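PDB 2IRM: mitogen-activated protein kinase kinase kinase 7 interacting protein 1 from Anopheles gambiae, which probably acts as an adapter that associates with the catalytic domain of the kinase TAK1 and triggers its autophosphorylation, and contains a domain of the PP2C phosphatase fold. Local coordinates for residues Q23-D28 with D328-L333; L278-H283 with F342-D347; V298-E303 with Q316-R321. All blocks are in the same frame, centred on the assembly; numbering follows the deposited sequence.

Contact 1. Residues Q23-D28 with D328-L333; sequences QIYKDD and DTYMQL
Tyr25 and Tyr330 carry most of this contact, in which the end of strand 15-25 and the turn after it meet helix 311-334, a helix that packs along one sheet of the PP2C beta sandwich. The aromatic component is an oblique pair, with ring centroids 5.2 Å apart and planes inclined at 39°. The two side chains run past each other in opposite senses, and Tyr25 CD2 comes within 3.8 Å of Tyr330 CG. A CH-pi contact accompanies the pair, with Tyr25 CB 4.1 Å from the centroid of the Tyr330 ring and displaced toward its rim. Tyr330 presents this face because its CG lies opposite the backbone N (chi1 165°), which sends the ring away from the helix toward the strand. The far end of Tyr25 is also held by the helix: its OH is hydrogen-bonded to His326 ND1, and its ring meets that of His327 edge-to-face.

Around the Tyr330 hydroxyl the contacts are van der Waals. Asp27 CA is 3.3 Å from Tyr330 OH, and Lys26 O sits at the ring edge, 3.6 Å from Tyr330 OH. Asp27 N is also near that hydroxyl, but the angle is too poor for a hydrogen bond. As a further packing contact beside the ring, the Met331 chain bends at chi2 (-64°), and this brings Met331 CE to 3.9 Å from Lys26 O.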
loop_
_atom_site.group_PDB
_atom_site.type_symbol
_atom_site.label_atom_id
_atom_site.label_comp_id
_atom_site.label_asym_id
_atom_site.label_seq_id
_atom_site.Cartn_x
_atom_site.Cartn_y
_atom_site.Cartn_z
ATOM N N GLN A 23 -14.118 -0.950 6.915
ATOM C CA GLN A 23 -15.522 -1.253 7.173
ATOM C C GLN A 23 -15.984 -2.541 6.521
ATOM O O GLN A 23 -15.529 -2.896 5.435
ATOM C CB GLN A 23 -16.412 -0.117 6.682
ATOM C CG GLN A 23 -16.378 1.125 7.548
ATOM C CD GLN A 23 -17.367 2.180 7.100
ATOM O OE1 GLN A 23 -17.684 3.093 7.851
ATOM N NE2 GLN A 23 -17.859 2.062 5.874
ATOM N N ILE A 24 -16.890 -3.239 7.199
ATOM C CA ILE A 24 -17.670 -4.294 6.564
ATOM C C ILE A 24 -19.088 -3.753 6.375
ATOM O O ILE A 24 -19.750 -3.379 7.341
ATOM C CB ILE A 24 -17.637 -5.633 7.368
ATOM C CG1 ILE A 24 -16.312 -6.368 7.109
ATOM C CG2 ILE A 24 -18.811 -6.542 6.987
ATOM C CD1 ILE A 24 -16.098 -7.642 7.938
ATOM N N TYR A 25 -19.526 -3.684 5.119
ATOM C CA TYR A 25 -20.862 -3.200 4.782
ATOM C C TYR A 25 -21.918 -4.281 5.025
ATOM O O TYR A 25 -21.825 -5.374 4.472
ATOM C CB TYR A 25 -20.932 -2.759 3.311
ATOM C CG TYR A 25 -19.964 -1.671 2.859
ATOM C CD1 TYR A 25 -19.522 -0.674 3.732
ATOM C CD2 TYR A 25 -19.528 -1.620 1.531
ATOM C CE1 TYR A 25 -18.658 0.326 3.298
ATOM C CE2 TYR A 25 -18.664 -0.623 1.091
ATOM C CZ TYR A 25 -18.235 0.345 1.981
ATOM O OH TYR A 25 -17.381 1.329 1.550
ATOM N N LYS A 26 -22.919 -3.985 5.849
ATOM C CA LYS A 26 -24.039 -4.908 6.001
ATOM C C LYS A 26 -25.080 -4.675 4.918
ATOM O O LYS A 26 -25.397 -3.526 4.580
ATOM C CB LYS A 26 -24.692 -4.820 7.393
ATOM C CG LYS A 26 -24.016 -5.637 8.512
ATOM C CD LYS A 26 -23.852 -7.125 8.162
ATOM C CE LYS A 26 -22.466 -7.411 7.572
ATOM N NZ LYS A 26 -22.414 -8.653 6.739
ATOM N N ASP A 27 -25.595 -5.781 4.380
ATOM C CA ASP A 27 -26.710 -5.760 3.433
ATOM C C ASP A 27 -27.864 -4.946 4.010
ATOM O O ASP A 27 -28.472 -4.132 3.311
ATOM C CB ASP A 27 -27.151 -7.193 3.106
ATOM C CG ASP A 27 -28.577 -7.262 2.577
ATOM O OD1 ASP A 27 -29.521 -7.385 3.401
ATOM O OD2 ASP A 27 -28.746 -7.203 1.336
ATOM N N ASP A 28 -28.145 -5.187 5.288
ATOM C CA ASP A 28 -29.070 -4.392 6.088
ATOM C C ASP A 28 -28.996 -2.887 5.760
ATOM O O ASP A 28 -29.996 -2.289 5.376
ATOM C CB ASP A 28 -28.800 -4.702 7.576
ATOM C CG ASP A 28 -29.033 -3.500 8.502
ATOM O OD1 ASP A 28 -29.972 -2.705 8.248
ATOM O OD2 ASP A 28 -28.266 -3.365 9.514
ATOM N N ASP A 328 -22.024 4.293 -1.690
ATOM C CA ASP A 328 -23.144 4.588 -2.589
ATOM C C ASP A 328 -23.134 3.636 -3.771
ATOM O O ASP A 328 -24.183 3.150 -4.179
ATOM C CB ASP A 328 -23.100 6.028 -3.101
ATOM C CG ASP A 328 -23.424 7.042 -2.026
ATOM O OD1 ASP A 328 -24.086 6.674 -1.033
ATOM O OD2 ASP A 328 -23.010 8.211 -2.179
ATOM N N THR A 329 -21.943 3.383 -4.314
ATOM C CA THR A 329 -21.772 2.439 -5.410
ATOM C C THR A 329 -22.217 1.050 -4.967
ATOM O O THR A 329 -22.883 0.344 -5.725
ATOM C CB THR A 329 -20.318 2.415 -5.913
ATOM O OG1 THR A 329 -19.942 3.730 -6.333
ATOM C CG2 THR A 329 -20.154 1.468 -7.089
ATOM N N TYR A 330 -21.870 0.676 -3.737
ATOM C CA TYR A 330 -22.369 -0.566 -3.141
ATOM C C TYR A 330 -23.888 -0.538 -2.965
ATOM O O TYR A 330 -24.581 -1.479 -3.352
ATOM C CB TYR A 330 -21.679 -0.862 -1.800
ATOM C CG TYR A 330 -22.379 -1.914 -0.951
ATOM C CD1 TYR A 330 -23.210 -1.543 0.106
ATOM C CD2 TYR A 330 -22.210 -3.275 -1.204
ATOM C CE1 TYR A 330 -23.855 -2.501 0.889
ATOM C CE2 TYR A 330 -22.853 -4.240 -0.423
ATOM C CZ TYR A 330 -23.672 -3.842 0.619
ATOM O OH TYR A 330 -24.307 -4.778 1.398
ATOM N N MET A 331 -24.399 0.542 -2.382
ATOM C CA MET A 331 -25.832 0.652 -2.125
ATOM C C MET A 331 -26.658 0.836 -3.403
ATOM O O MET A 331 -27.834 0.456 -3.446
ATOM C CB MET A 331 -26.124 1.757 -1.103
ATOM C CG MET A 331 -25.857 1.347 0.339
ATOM S SD MET A 331 -26.929 0.012 0.908
ATOM C CE MET A 331 -26.234 -0.372 2.508
ATOM N N GLN A 332 -26.039 1.396 -4.442
ATOM C CA GLN A 332 -26.714 1.590 -5.726
ATOM C C GLN A 332 -26.519 0.358 -6.602
ATOM O O GLN A 332 -26.973 0.309 -7.750
ATOM C CB GLN A 332 -26.220 2.864 -6.419
ATOM C CG GLN A 332 -27.354 3.800 -6.859
ATOM C CD GLN A 332 -27.200 5.234 -6.330
ATOM O OE1 GLN A 332 -26.137 5.629 -5.824
ATOM N NE2 GLN A 332 -28.274 6.017 -6.441
ATOM N N LEU A 333 -25.838 -0.635 -6.034
ATOM C CA LEU A 333 -25.748 -1.961 -6.621
ATOM C C LEU A 333 -26.754 -2.896 -5.949
ATOM O O LEU A 333 -27.334 -3.760 -6.604
ATOM C CB LEU A 333 -24.329 -2.503 -6.487
ATOM C CG LEU A 333 -23.695 -3.185 -7.700
ATOM C CD1 LEU A 333 -24.055 -2.479 -9.012
ATOM C CD2 LEU A 333 -22.178 -3.256 -7.512
#

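Contact 2. Residues L278-H283 with F342-D347; sequences LCRALH and FNSRDD
Arg280 extends from helix 276-285 across the carboxylate of Asp346, the two side chains crossing at about a right angle. Its NH1 donates to Asp346 OD2 at 2.9 Å, a salt bridge with an N-H...O angle of 160°. The oxygen lies nearly in the guanidinium plane, yet the donor reaches it from above the carboxylate, whose plane is turned 65° from the guanidinium's. Ser344 OG is taken up on the other side of NH1, bridging NH1 and NH2: Arg280 NH2 donates to it at 3.1 Å, within the guanidinium plane, and Arg280 NH1 adds a weak bond of 3.3 Å. A bend at chi3 (108°) swings the group toward segment 342-347, where Arg280 NH2 lies 4.1 Å from CB of Phe342, in the loop leading into the strand. Glu284 on the helix forms a salt bridge with Arg280 NE. The guanidinium is gripped at all three nitrogens, which should fix its rotation and probably helps to offset its charge. Leu278, two residues earlier, points away and packs on Val348 and Leu350 further along the strand. The arrangement ties a helix to the start of strand 344-354, which lies between strands 15-25 and 268-274 in one sheet of the PP2C-type beta sandwich.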
loop_
_atom_site.group_PDB
_atom_site.type_symbol
_atom_site.label_atom_id
_atom_site.label_comp_id
_atom_site.label_asym_id
_atom_site.label_seq_id
_atom_site.Cartn_x
_atom_site.Cartn_y
_atom_site.Cartn_z
ATOM N N LEU A 278 -7.288 2.451 -0.221
ATOM C CA LEU A 278 -7.680 3.567 -1.064
ATOM C C LEU A 278 -7.670 3.160 -2.526
ATOM O O LEU A 278 -8.586 3.497 -3.275
ATOM C CB LEU A 278 -6.780 4.780 -0.828
ATOM C CG LEU A 278 -6.977 5.967 -1.766
ATOM C CD1 LEU A 278 -8.431 6.374 -1.837
ATOM C CD2 LEU A 278 -6.149 7.107 -1.288
ATOM N N CYS A 279 -6.643 2.431 -2.933
ATOM C CA CYS A 279 -6.579 1.976 -4.302
ATOM C C CYS A 279 -7.744 1.039 -4.604
ATOM O O CYS A 279 -8.441 1.210 -5.614
ATOM C CB CYS A 279 -5.234 1.326 -4.585
ATOM S SG CYS A 279 -3.910 2.522 -4.441
ATOM N N ARG A 280 -7.970 0.074 -3.712
ATOM C CA ARG A 280 -9.071 -0.865 -3.863
ATOM C C ARG A 280 -10.361 -0.099 -4.114
ATOM O O ARG A 280 -11.021 -0.314 -5.127
ATOM C CB ARG A 280 -9.209 -1.733 -2.621
ATOM C CG ARG A 280 -9.539 -3.159 -2.933
ATOM C CD ARG A 280 -9.930 -3.902 -1.690
ATOM N NE ARG A 280 -11.358 -4.177 -1.686
ATOM C CZ ARG A 280 -12.059 -4.515 -0.610
ATOM N NH1 ARG A 280 -11.462 -4.612 0.572
ATOM N NH2 ARG A 280 -13.361 -4.756 -0.718
ATOM N N ALA A 281 -10.688 0.821 -3.203
ATOM C CA ALA A 281 -11.927 1.603 -3.271
ATOM C C ALA A 281 -12.086 2.329 -4.592
ATOM O O ALA A 281 -13.119 2.201 -5.242
ATOM C CB ALA A 281 -12.007 2.584 -2.123
ATOM N N LEU A 282 -11.061 3.086 -4.981
ATOM C CA LEU A 282 -11.041 3.778 -6.270
ATOM C C LEU A 282 -11.372 2.874 -7.465
ATOM O O LEU A 282 -12.170 3.246 -8.311
ATOM C CB LEU A 282 -9.688 4.459 -6.498
ATOM C CG LEU A 282 -9.575 5.952 -6.201
ATOM C CD1 LEU A 282 -8.117 6.394 -6.208
ATOM C CD2 LEU A 282 -10.373 6.745 -7.222
ATOM N N HIS A 283 -10.766 1.691 -7.521
ATOM C CA HIS A 283 -10.939 0.772 -8.643
ATOM C C HIS A 283 -12.331 0.168 -8.685
ATOM O O HIS A 283 -12.850 -0.154 -9.759
ATOM C CB HIS A 283 -9.894 -0.341 -8.565
ATOM C CG HIS A 283 -10.141 -1.481 -9.508
ATOM N ND1 HIS A 283 -10.287 -2.784 -9.077
ATOM C CD2 HIS A 283 -10.265 -1.513 -10.857
ATOM C CE1 HIS A 283 -10.480 -3.573 -10.119
ATOM N NE2 HIS A 283 -10.473 -2.826 -11.212
ATOM N N PHE A 342 -17.924 -5.986 -4.563
ATOM C CA PHE A 342 -17.345 -5.675 -3.256
ATOM C C PHE A 342 -18.436 -5.593 -2.193
ATOM O O PHE A 342 -19.627 -5.520 -2.513
ATOM C CB PHE A 342 -16.562 -4.356 -3.316
ATOM C CG PHE A 342 -17.352 -3.206 -3.880
ATOM C CD1 PHE A 342 -17.952 -2.284 -3.035
ATOM C CD2 PHE A 342 -17.505 -3.051 -5.255
ATOM C CE1 PHE A 342 -18.693 -1.221 -3.555
ATOM C CE2 PHE A 342 -18.235 -2.000 -5.782
ATOM C CZ PHE A 342 -18.832 -1.082 -4.933
ATOM N N ASN A 343 -18.022 -5.594 -0.930
ATOM C CA ASN A 343 -18.948 -5.522 0.194
ATOM C C ASN A 343 -18.246 -5.007 1.446
ATOM O O ASN A 343 -18.783 -5.074 2.556
ATOM C CB ASN A 343 -19.572 -6.894 0.455
ATOM C CG ASN A 343 -18.602 -7.873 1.082
ATOM O OD1 ASN A 343 -18.973 -8.625 1.976
ATOM N ND2 ASN A 343 -17.351 -7.867 0.622
ATOM N N SER A 344 -17.033 -4.498 1.256
ATOM C CA SER A 344 -16.229 -4.021 2.365
ATOM C C SER A 344 -15.308 -2.882 1.963
ATOM O O SER A 344 -15.247 -2.467 0.806
ATOM C CB SER A 344 -15.409 -5.170 2.972
ATOM O OG SER A 344 -14.239 -5.449 2.216
ATOM N N ARG A 345 -14.584 -2.396 2.957
ATOM C CA ARG A 345 -13.645 -1.306 2.806
ATOM C C ARG A 345 -12.443 -1.642 3.673
ATOM O O ARG A 345 -12.588 -2.094 4.820
ATOM C CB ARG A 345 -14.296 -0.006 3.286
ATOM C CG ARG A 345 -13.472 1.248 3.079
ATOM C CD ARG A 345 -13.702 2.220 4.218
ATOM N NE ARG A 345 -14.952 2.948 4.073
ATOM C CZ ARG A 345 -15.440 3.789 4.980
ATOM N NH1 ARG A 345 -16.589 4.406 4.749
ATOM N NH2 ARG A 345 -14.793 4.010 6.118
ATOM N N ASP A 346 -11.257 -1.444 3.113
ATOM C CA ASP A 346 -10.037 -1.568 3.898
ATOM C C ASP A 346 -9.716 -0.182 4.411
ATOM O O ASP A 346 -10.404 0.775 4.065
ATOM C CB ASP A 346 -8.896 -2.142 3.061
ATOM C CG ASP A 346 -9.197 -3.550 2.537
ATOM O OD1 ASP A 346 -9.816 -4.350 3.280
ATOM O OD2 ASP A 346 -8.817 -3.855 1.383
ATOM N N ASP A 347 -8.702 -0.063 5.255
ATOM C CA ASP A 347 -8.336 1.248 5.769
ATOM C C ASP A 347 -7.922 2.137 4.614
ATOM O O ASP A 347 -7.013 1.802 3.853
ATOM C CB ASP A 347 -7.223 1.128 6.790
ATOM C CG ASP A 347 -7.620 0.262 7.960
ATOM O OD1 ASP A 347 -8.282 0.791 8.880
ATOM O OD2 ASP A 347 -7.283 -0.947 7.953
#

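Contact 3. Residues V298-E303 with Q316-R321; sequences VRMISE and QSVVHR
Met300 has its CG trans to the backbone N (chi1 -159°), and further bends at chi2 and chi3 lay its chain beside Arg321, whose own chain is bent at chi2 and chi3. The result is an apolar cover on a charged group: Met300 CG stands 3.6 Å above the centre of the Arg321 guanidinium, on one face, while Met300 SD passes 4.0 Å from Arg321 CD. The two side chains slide past each other in opposite directions.

Glu303 approaches the same guanidinium at its edge, near the plane, and crosses the arginine at about a right angle. The ion pair is long, with Glu303 OE2 3.8 Å from Arg321 NH2, and Glu304 makes another weak, long pair with that nitrogen. The evidence therefore supports a loose electrostatic attraction at the exposed side of the interface.

On the buried side, Ile301 CG2 touches both methyls of Val318 and is 3.4 Å from Val318 CG2. These residues also mark the nearest backbone approach, Ile301 CA being 6.1 Å from Val318 CA. On the sheet side, Ile301 rests on Phe270 and Val272, and Val318 on Leu350. The segment axes come within 9.6 Å and their directions differ by 136°. This is an obliquely crossing pair of successive helices, 292-304 and 311-334, closer to antiparallel than to parallel and laid on one sheet of the PP2C-type beta sandwich.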
loop_
_atom_site.group_PDB
_atom_site.type_symbol
_atom_site.label_atom_id
_atom_site.label_comp_id
_atom_site.label_asym_id
_atom_site.label_seq_id
_atom_site.Cartn_x
_atom_site.Cartn_y
_atom_site.Cartn_z
ATOM N N VAL A 298 -7.212 13.091 -8.303
ATOM C CA VAL A 298 -6.550 14.387 -8.451
ATOM C C VAL A 298 -7.395 15.509 -9.075
ATOM O O VAL A 298 -6.961 16.662 -9.093
ATOM C CB VAL A 298 -5.398 14.311 -9.475
ATOM C CG1 VAL A 298 -4.827 15.686 -9.769
ATOM C CG2 VAL A 298 -4.311 13.387 -8.954
ATOM N N ARG A 299 -8.531 15.171 -9.669
ATOM C CA ARG A 299 -9.532 16.184 -9.952
ATOM C C ARG A 299 -9.936 16.491 -8.531
ATOM O O ARG A 299 -9.752 17.592 -8.033
ATOM C CB ARG A 299 -10.644 15.392 -10.646
ATOM C CG ARG A 299 -11.865 16.209 -11.067
ATOM C CD ARG A 299 -11.768 16.682 -12.499
ATOM N NE ARG A 299 -13.062 17.125 -13.008
ATOM C CZ ARG A 299 -13.302 18.336 -13.503
ATOM N NH1 ARG A 299 -12.338 19.243 -13.567
ATOM N NH2 ARG A 299 -14.512 18.645 -13.939
ATOM N N MET A 300 -10.457 15.462 -7.887
ATOM C CA MET A 300 -11.150 15.566 -6.608
ATOM C C MET A 300 -10.390 16.424 -5.600
ATOM O O MET A 300 -10.998 17.239 -4.903
ATOM C CB MET A 300 -11.393 14.171 -6.042
ATOM C CG MET A 300 -12.496 14.074 -5.014
ATOM S SD MET A 300 -13.475 12.561 -5.200
ATOM C CE MET A 300 -12.242 11.335 -5.644
ATOM N N ILE A 301 -9.071 16.256 -5.527
ATOM C CA ILE A 301 -8.271 17.079 -4.621
ATOM C C ILE A 301 -8.054 18.490 -5.161
ATOM O O ILE A 301 -8.105 19.454 -4.402
ATOM C CB ILE A 301 -6.920 16.425 -4.195
ATOM C CG1 ILE A 301 -5.930 16.336 -5.361
ATOM C CG2 ILE A 301 -7.143 15.050 -3.560
ATOM C CD1 ILE A 301 -4.755 15.401 -5.095
ATOM N N SER A 302 -7.830 18.617 -6.468
ATOM C CA SER A 302 -7.583 19.930 -7.071
ATOM C C SER A 302 -8.813 20.824 -6.984
ATOM O O SER A 302 -8.697 22.048 -7.052
ATOM C CB SER A 302 -7.113 19.805 -8.524
ATOM O OG SER A 302 -8.201 19.601 -9.412
ATOM N N GLU A 303 -9.984 20.205 -6.843
ATOM C CA GLU A 303 -11.220 20.938 -6.573
ATOM C C GLU A 303 -11.279 21.328 -5.099
ATOM O O GLU A 303 -11.927 22.313 -4.729
ATOM C CB GLU A 303 -12.453 20.114 -6.958
ATOM C CG GLU A 303 -12.749 20.108 -8.452
ATOM C CD GLU A 303 -13.946 19.250 -8.827
ATOM O OE1 GLU A 303 -14.717 19.676 -9.708
ATOM O OE2 GLU A 303 -14.124 18.155 -8.258
ATOM N N GLN A 316 -8.678 15.070 4.359
ATOM C CA GLN A 316 -9.815 14.412 5.012
ATOM C C GLN A 316 -11.152 14.581 4.298
ATOM O O GLN A 316 -12.069 13.784 4.497
ATOM C CB GLN A 316 -9.957 14.837 6.476
ATOM C CG GLN A 316 -9.352 13.847 7.475
ATOM C CD GLN A 316 -10.001 12.457 7.440
ATOM O OE1 GLN A 316 -10.860 12.168 6.604
ATOM N NE2 GLN A 316 -9.587 11.595 8.362
ATOM N N SER A 317 -11.265 15.620 3.479
ATOM C CA SER A 317 -12.494 15.871 2.735
ATOM C C SER A 317 -12.552 14.951 1.516
ATOM O O SER A 317 -13.604 14.400 1.183
ATOM C CB SER A 317 -12.573 17.342 2.317
ATOM O OG SER A 317 -13.903 17.725 2.017
ATOM N N VAL A 318 -11.404 14.779 0.869
ATOM C CA VAL A 318 -11.301 13.942 -0.317
ATOM C C VAL A 318 -11.548 12.483 0.036
ATOM O O VAL A 318 -12.341 11.802 -0.624
ATOM C CB VAL A 318 -9.939 14.119 -1.004
ATOM C CG1 VAL A 318 -9.710 13.023 -2.038
ATOM C CG2 VAL A 318 -9.860 15.501 -1.645
ATOM N N VAL A 319 -10.877 12.014 1.083
ATOM C CA VAL A 319 -11.109 10.673 1.592
ATOM C C VAL A 319 -12.590 10.497 1.902
ATOM O O VAL A 319 -13.218 9.542 1.449
ATOM C CB VAL A 319 -10.245 10.378 2.830
ATOM C CG1 VAL A 319 -10.817 9.220 3.635
ATOM C CG2 VAL A 319 -8.834 10.066 2.400
ATOM N N HIS A 320 -13.154 11.443 2.639
ATOM C CA HIS A 320 -14.534 11.319 3.064
ATOM C C HIS A 320 -15.520 11.245 1.891
ATOM O O HIS A 320 -16.550 10.575 1.990
ATOM C CB HIS A 320 -14.910 12.423 4.049
ATOM C CG HIS A 320 -16.233 12.205 4.706
ATOM N ND1 HIS A 320 -17.172 13.207 4.844
ATOM C CD2 HIS A 320 -16.791 11.091 5.238
ATOM C CE1 HIS A 320 -18.242 12.726 5.451
ATOM N NE2 HIS A 320 -18.039 11.443 5.696
ATOM N N ARG A 321 -15.199 11.915 0.783
ATOM C CA ARG A 321 -15.999 11.800 -0.437
ATOM C C ARG A 321 -16.002 10.360 -0.920
ATOM O O ARG A 321 -17.056 9.730 -1.007
ATOM C CB ARG A 321 -15.442 12.676 -1.556
ATOM C CG ARG A 321 -15.719 14.153 -1.451
ATOM C CD ARG A 321 -15.955 14.686 -2.847
ATOM N NE ARG A 321 -15.186 15.891 -3.140
ATOM C CZ ARG A 321 -15.113 16.459 -4.341
ATOM N NH1 ARG A 321 -15.764 15.935 -5.376
ATOM N NH2 ARG A 321 -14.386 17.557 -4.512
#

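All three contacts lie around the sheet that holds strands 15-25, 344-354 and 268-274: contacts 1 and 2 join helices to its strands, and contact 3 joins two helices that lie on it. Contacts 1 and 2 have centres about 12 Å apart and touch: probable backbone hydrogen bonds join Gln23 to Arg345 and Tyr25 to Asn343, where strands 15-25 and 344-354 lie side by side, while Tyr330 packs on Phe342. Contact 3 lies about 21 Å from contact 1 and 16 Å from contact 2, centre to centre, but shares helix 311-334 with contact 1. Along the chain contacts 1 and 2 interleave, and contact 3 is nested inside both. The N-terminal strand is thereby joined to the C-terminal part of a single PPM-type domain.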